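Local coordinates for protein soluble lytic murein transglycosylase (Pseudomonas aeruginosa, PDB 5OHU) that probably cleaves the glycan strands of cell-wall peptidoglycan as a lytic transglycosylase of the Slt family, turning the polymer over from chain ends and from within, at residues Thr310-Arg315 / Glu606-Val611. Sequence-based numbering, arbitrary orientation. Where two conformers were deposited one is given.
Sequences TEWRTR and ETRQYV
Arg315 leaves its helix with CG anti to the carbonyl carbon (chi1 -77°) and runs extended from CG to NE; Arg608 comes from the opposite direction, CG anti to the backbone N, and bends at chi3 (-49°), bringing its guanidinium over that of Arg315. The two planar groups lie flat on each other, planes 6° apart, with CZ of Arg315 3.3 Å from CZ of Arg608. Nitrogens of both groups are donors, so no hydrogen bond joins them: NH2 of Arg315 sits 3.4 Å from NH1 of Arg608. The like charges are probably offset in part by nearby carboxylates, since Arg315 NH2 forms a salt bridge with Glu600 and Arg608 NH1 one with Asp605, while Arg608 NE donates to the Glu600 carbonyl. Glu311 OE1 adds a long contact, 4.0 Å from Arg315 NH1 and too far off the plane for an N-H to aim at it, so the attraction is one of charge alone. Trp312 lies beside both arginines: Arg315 CD rests over the centre of its indole face, and Trp312 CZ2 meets the edge of the Arg608 guanidinium, 3.5 Å from Arg608 NH2. A water weakly bridges Trp312 NE1 and Arg608 NH2. This buried arginine pair spans helix 307-319, next to helices 293-300 and 323-330, and helix 605-624, which packs on helix 569-578, probably joining the ring of helices to the part that carries the lysozyme-like fold.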
ATOM      1  N   THR A 310     -11.429  -8.525 -14.844  1.00 16.43           N
ATOM      2  CA  THR A 310     -12.808  -8.930 -14.607  1.00 11.77           C
ATOM      3  C   THR A 310     -13.589  -7.819 -13.930  1.00 14.35           C
ATOM      4  O   THR A 310     -14.732  -7.541 -14.300  1.00 13.97           O
ATOM      5  CB  THR A 310     -12.842 -10.186 -13.738  1.00 20.20           C
ATOM      6  OG1 THR A 310     -12.072 -11.209 -14.370  1.00 18.18           O
ATOM      7  CG2 THR A 310     -14.254 -10.671 -13.566  1.00 12.20           C
ATOM      8  N   GLU A 311     -12.982  -7.181 -12.933  1.00 12.28           N
ATOM      9  CA  GLU A 311     -13.662  -6.132 -12.189  1.00 16.36           C
ATOM     10  C   GLU A 311     -13.885  -4.899 -13.059  1.00 16.58           C
ATOM     11  O   GLU A 311     -14.923  -4.242 -12.952  1.00 14.54           O
ATOM     12  CB  GLU A 311     -12.854  -5.766 -10.935  1.00 11.39           C
ATOM     13  CG  GLU A 311     -12.808  -6.848  -9.863  1.00 14.51           C
ATOM     14  CD  GLU A 311     -12.369  -6.323  -8.489  1.00 25.90           C
ATOM     15  OE1 GLU A 311     -11.254  -5.757  -8.400  1.00 22.59           O
ATOM     16  OE2 GLU A 311     -13.123  -6.492  -7.496  1.00 25.78           O
ATOM     17  N   TRP A 312     -12.921  -4.566 -13.921  1.00 13.50           N
ATOM     18  CA  TRP A 312     -13.097  -3.370 -14.735  1.00 17.70           C
ATOM     19  C   TRP A 312     -14.015  -3.632 -15.908  1.00 13.05           C
ATOM     20  O   TRP A 312     -14.712  -2.725 -16.360  1.00 19.79           O
ATOM     21  CB  TRP A 312     -11.744  -2.812 -15.169  1.00 10.76           C
ATOM     22  CG  TRP A 312     -11.394  -1.832 -14.163  1.00 16.52           C
ATOM     23  CD1 TRP A 312     -10.555  -2.001 -13.096  1.00 19.95           C
ATOM     24  CD2 TRP A 312     -11.956  -0.530 -14.034  1.00 10.55           C
ATOM     25  NE1 TRP A 312     -10.545  -0.863 -12.320  1.00 13.58           N
ATOM     26  CE2 TRP A 312     -11.403   0.051 -12.872  1.00 10.57           C
ATOM     27  CE3 TRP A 312     -12.880   0.206 -14.791  1.00 12.59           C
ATOM     28  CZ2 TRP A 312     -11.712   1.346 -12.466  1.00 10.49           C
ATOM     29  CZ3 TRP A 312     -13.207   1.497 -14.374  1.00 15.52           C
ATOM     30  CH2 TRP A 312     -12.614   2.053 -13.226  1.00 13.95           C
ATOM     31  N   ARG A 313     -14.068  -4.868 -16.375  1.00 19.43           N
ATOM     32  CA  ARG A 313     -15.104  -5.263 -17.321  0.59 21.37           C
ATOM     33  C   ARG A 313     -16.489  -5.083 -16.710  1.00 19.52           C
ATOM     34  O   ARG A 313     -17.403  -4.539 -17.343  1.00 12.84           O
ATOM     35  CB  ARG A 313     -14.884  -6.718 -17.748  0.59 23.16           C
ATOM     36  CG  ARG A 313     -15.526  -7.059 -19.075  0.59 29.27           C
ATOM     37  CD  ARG A 313     -15.667  -8.563 -19.325  0.59 27.52           C
ATOM     38  NE  ARG A 313     -14.388  -9.252 -19.341  0.59 21.75           N
ATOM     39  CZ  ARG A 313     -14.240 -10.541 -19.634  0.59 21.31           C
ATOM     40  NH1 ARG A 313     -13.029 -11.076 -19.623  0.59 16.85           N
ATOM     41  NH2 ARG A 313     -15.292 -11.285 -19.950  0.59 12.47           N
ATOM     42  N   THR A 314     -16.661  -5.510 -15.447  1.00 17.30           N
ATOM     43  CA  THR A 314     -17.963  -5.351 -14.788  1.00 12.95           C
ATOM     44  C   THR A 314     -18.248  -3.887 -14.467  1.00 10.96           C
ATOM     45  O   THR A 314     -19.375  -3.413 -14.663  1.00 14.84           O
ATOM     46  CB  THR A 314     -18.052  -6.185 -13.503  1.00 21.47           C
ATOM     47  OG1 THR A 314     -17.524  -7.506 -13.722  1.00 16.83           O
ATOM     48  CG2 THR A 314     -19.522  -6.316 -13.065  1.00 18.62           C
ATOM     49  N   ARG A 315     -17.238  -3.156 -13.982  1.00 10.85           N
ATOM     50  CA  ARG A 315     -17.415  -1.736 -13.693  1.00 12.77           C
ATOM     51  C   ARG A 315     -17.836  -0.972 -14.941  1.00 19.85           C
ATOM     52  O   ARG A 315     -18.738  -0.125 -14.895  1.00 11.38           O
ATOM     53  CB  ARG A 315     -16.121  -1.154 -13.117  1.00 12.48           C
ATOM     54  CG  ARG A 315     -15.897  -1.517 -11.653  1.00 13.04           C
ATOM     55  CD  ARG A 315     -14.508  -1.144 -11.125  1.00 15.09           C
ATOM     56  NE  ARG A 315     -14.469  -1.472  -9.706  1.00 12.74           N
ATOM     57  CZ  ARG A 315     -13.421  -1.954  -9.052  1.00 15.31           C
ATOM     58  NH1 ARG A 315     -12.269  -2.157  -9.678  1.00 12.65           N
ATOM     59  NH2 ARG A 315     -13.531  -2.230  -7.760  1.00 14.58           N
ATOM     60  N   GLU A 606      -7.111   3.719  -4.932  1.00 18.80           N
ATOM     61  CA  GLU A 606      -6.927   4.396  -3.656  1.00 20.68           C
ATOM     62  C   GLU A 606      -8.101   5.309  -3.364  1.00 21.10           C
ATOM     63  O   GLU A 606      -8.609   5.350  -2.238  1.00 16.02           O
ATOM     64  CB  GLU A 606      -5.631   5.207  -3.639  1.00 15.78           C
ATOM     65  CG  GLU A 606      -5.694   6.323  -2.590  1.00 25.50           C
ATOM     66  CD  GLU A 606      -4.368   6.993  -2.305  1.00 43.71           C
ATOM     67  OE1 GLU A 606      -3.350   6.650  -2.944  1.00 43.99           O
ATOM     68  OE2 GLU A 606      -4.351   7.881  -1.427  1.00 55.67           O
ATOM     69  N   THR A 607      -8.535   6.068  -4.369  1.00 14.95           N
ATOM     70  CA  THR A 607      -9.577   7.047  -4.110  1.00 11.57           C
ATOM     71  C   THR A 607     -10.919   6.362  -3.876  1.00 14.15           C
ATOM     72  O   THR A 607     -11.705   6.797  -3.023  1.00 12.70           O
ATOM     73  CB  THR A 607      -9.648   8.038  -5.258  1.00 14.99           C
ATOM     74  OG1 THR A 607      -8.362   8.636  -5.427  1.00 13.22           O
ATOM     75  CG2 THR A 607     -10.655   9.113  -4.945  1.00 11.41           C
ATOM     76  N   ARG A 608     -11.180   5.265  -4.591  1.00 11.39           N
ATOM     77  CA  ARG A 608     -12.426   4.531  -4.368  1.00 15.67           C
ATOM     78  C   ARG A 608     -12.513   4.045  -2.927  1.00 18.19           C
ATOM     79  O   ARG A 608     -13.534   4.243  -2.251  1.00 12.82           O
ATOM     80  CB  ARG A 608     -12.549   3.353  -5.338  1.00 11.24           C
ATOM     81  CG  ARG A 608     -13.760   2.438  -4.975  1.00 13.69           C
ATOM     82  CD  ARG A 608     -13.763   1.098  -5.701  1.00 24.10           C
ATOM     83  NE  ARG A 608     -13.543   1.292  -7.128  1.00 38.39           N
ATOM     84  CZ  ARG A 608     -12.430   0.967  -7.781  1.00 38.73           C
ATOM     85  NH1 ARG A 608     -11.405   0.370  -7.153  1.00 11.13           N
ATOM     86  NH2 ARG A 608     -12.365   1.223  -9.080  1.00 25.74           N
ATOM     87  N   GLN A 609     -11.425   3.453  -2.423  1.00 11.85           N
ATOM     88  CA  GLN A 609     -11.430   2.941  -1.055  1.00 12.18           C
ATOM     89  C   GLN A 609     -11.461   4.080  -0.046  1.00 12.41           C
ATOM     90  O   GLN A 609     -12.131   3.985   0.988  1.00 12.67           O
ATOM     91  CB  GLN A 609     -10.205   2.056  -0.812  1.00 14.65           C
ATOM     92  CG  GLN A 609     -10.290   1.252   0.484  1.00 14.37           C
ATOM     93  CD  GLN A 609     -11.468   0.280   0.466  1.00 21.11           C
ATOM     94  OE1 GLN A 609     -11.604  -0.487  -0.476  1.00 20.50           O
ATOM     95  NE2 GLN A 609     -12.338   0.331   1.492  1.00 12.94           N
ATOM     96  N   TYR A 610     -10.721   5.156  -0.322  1.00 12.36           N
ATOM     97  CA  TYR A 610     -10.806   6.354   0.504  1.00 12.59           C
ATOM     98  C   TYR A 610     -12.258   6.794   0.696  1.00 12.59           C
ATOM     99  O   TYR A 610     -12.733   6.954   1.827  1.00 14.78           O
ATOM    100  CB  TYR A 610      -9.979   7.466  -0.148  1.00 12.48           C
ATOM    101  CG  TYR A 610      -9.893   8.733   0.653  1.00 19.39           C
ATOM    102  CD1 TYR A 610     -10.921   9.673   0.616  1.00 12.74           C
ATOM    103  CD2 TYR A 610      -8.781   8.996   1.456  1.00 13.05           C
ATOM    104  CE1 TYR A 610     -10.835  10.835   1.356  1.00 17.11           C
ATOM    105  CE2 TYR A 610      -8.694  10.154   2.194  1.00 13.35           C
ATOM    106  CZ  TYR A 610      -9.718  11.072   2.143  1.00 17.69           C
ATOM    107  OH  TYR A 610      -9.622  12.240   2.872  1.00 14.41           O
ATOM    108  N   VAL A 611     -12.975   7.007  -0.407  1.00 13.87           N
ATOM    109  CA  VAL A 611     -14.361   7.475  -0.334  1.00 12.26           C
ATOM    110  C   VAL A 611     -15.232   6.476   0.424  1.00 12.44           C
ATOM    111  O   VAL A 611     -16.021   6.852   1.298  1.00 12.67           O
ATOM    112  CB  VAL A 611     -14.905   7.724  -1.756  1.00 17.83           C
ATOM    113  CG1 VAL A 611     -16.402   7.962  -1.714  1.00 11.86           C
ATOM    114  CG2 VAL A 611     -14.166   8.920  -2.421  1.00 13.92           C
TER
HETATM  115  O   HOH W   1      -9.294   1.089 -10.325  1.00 29.79           O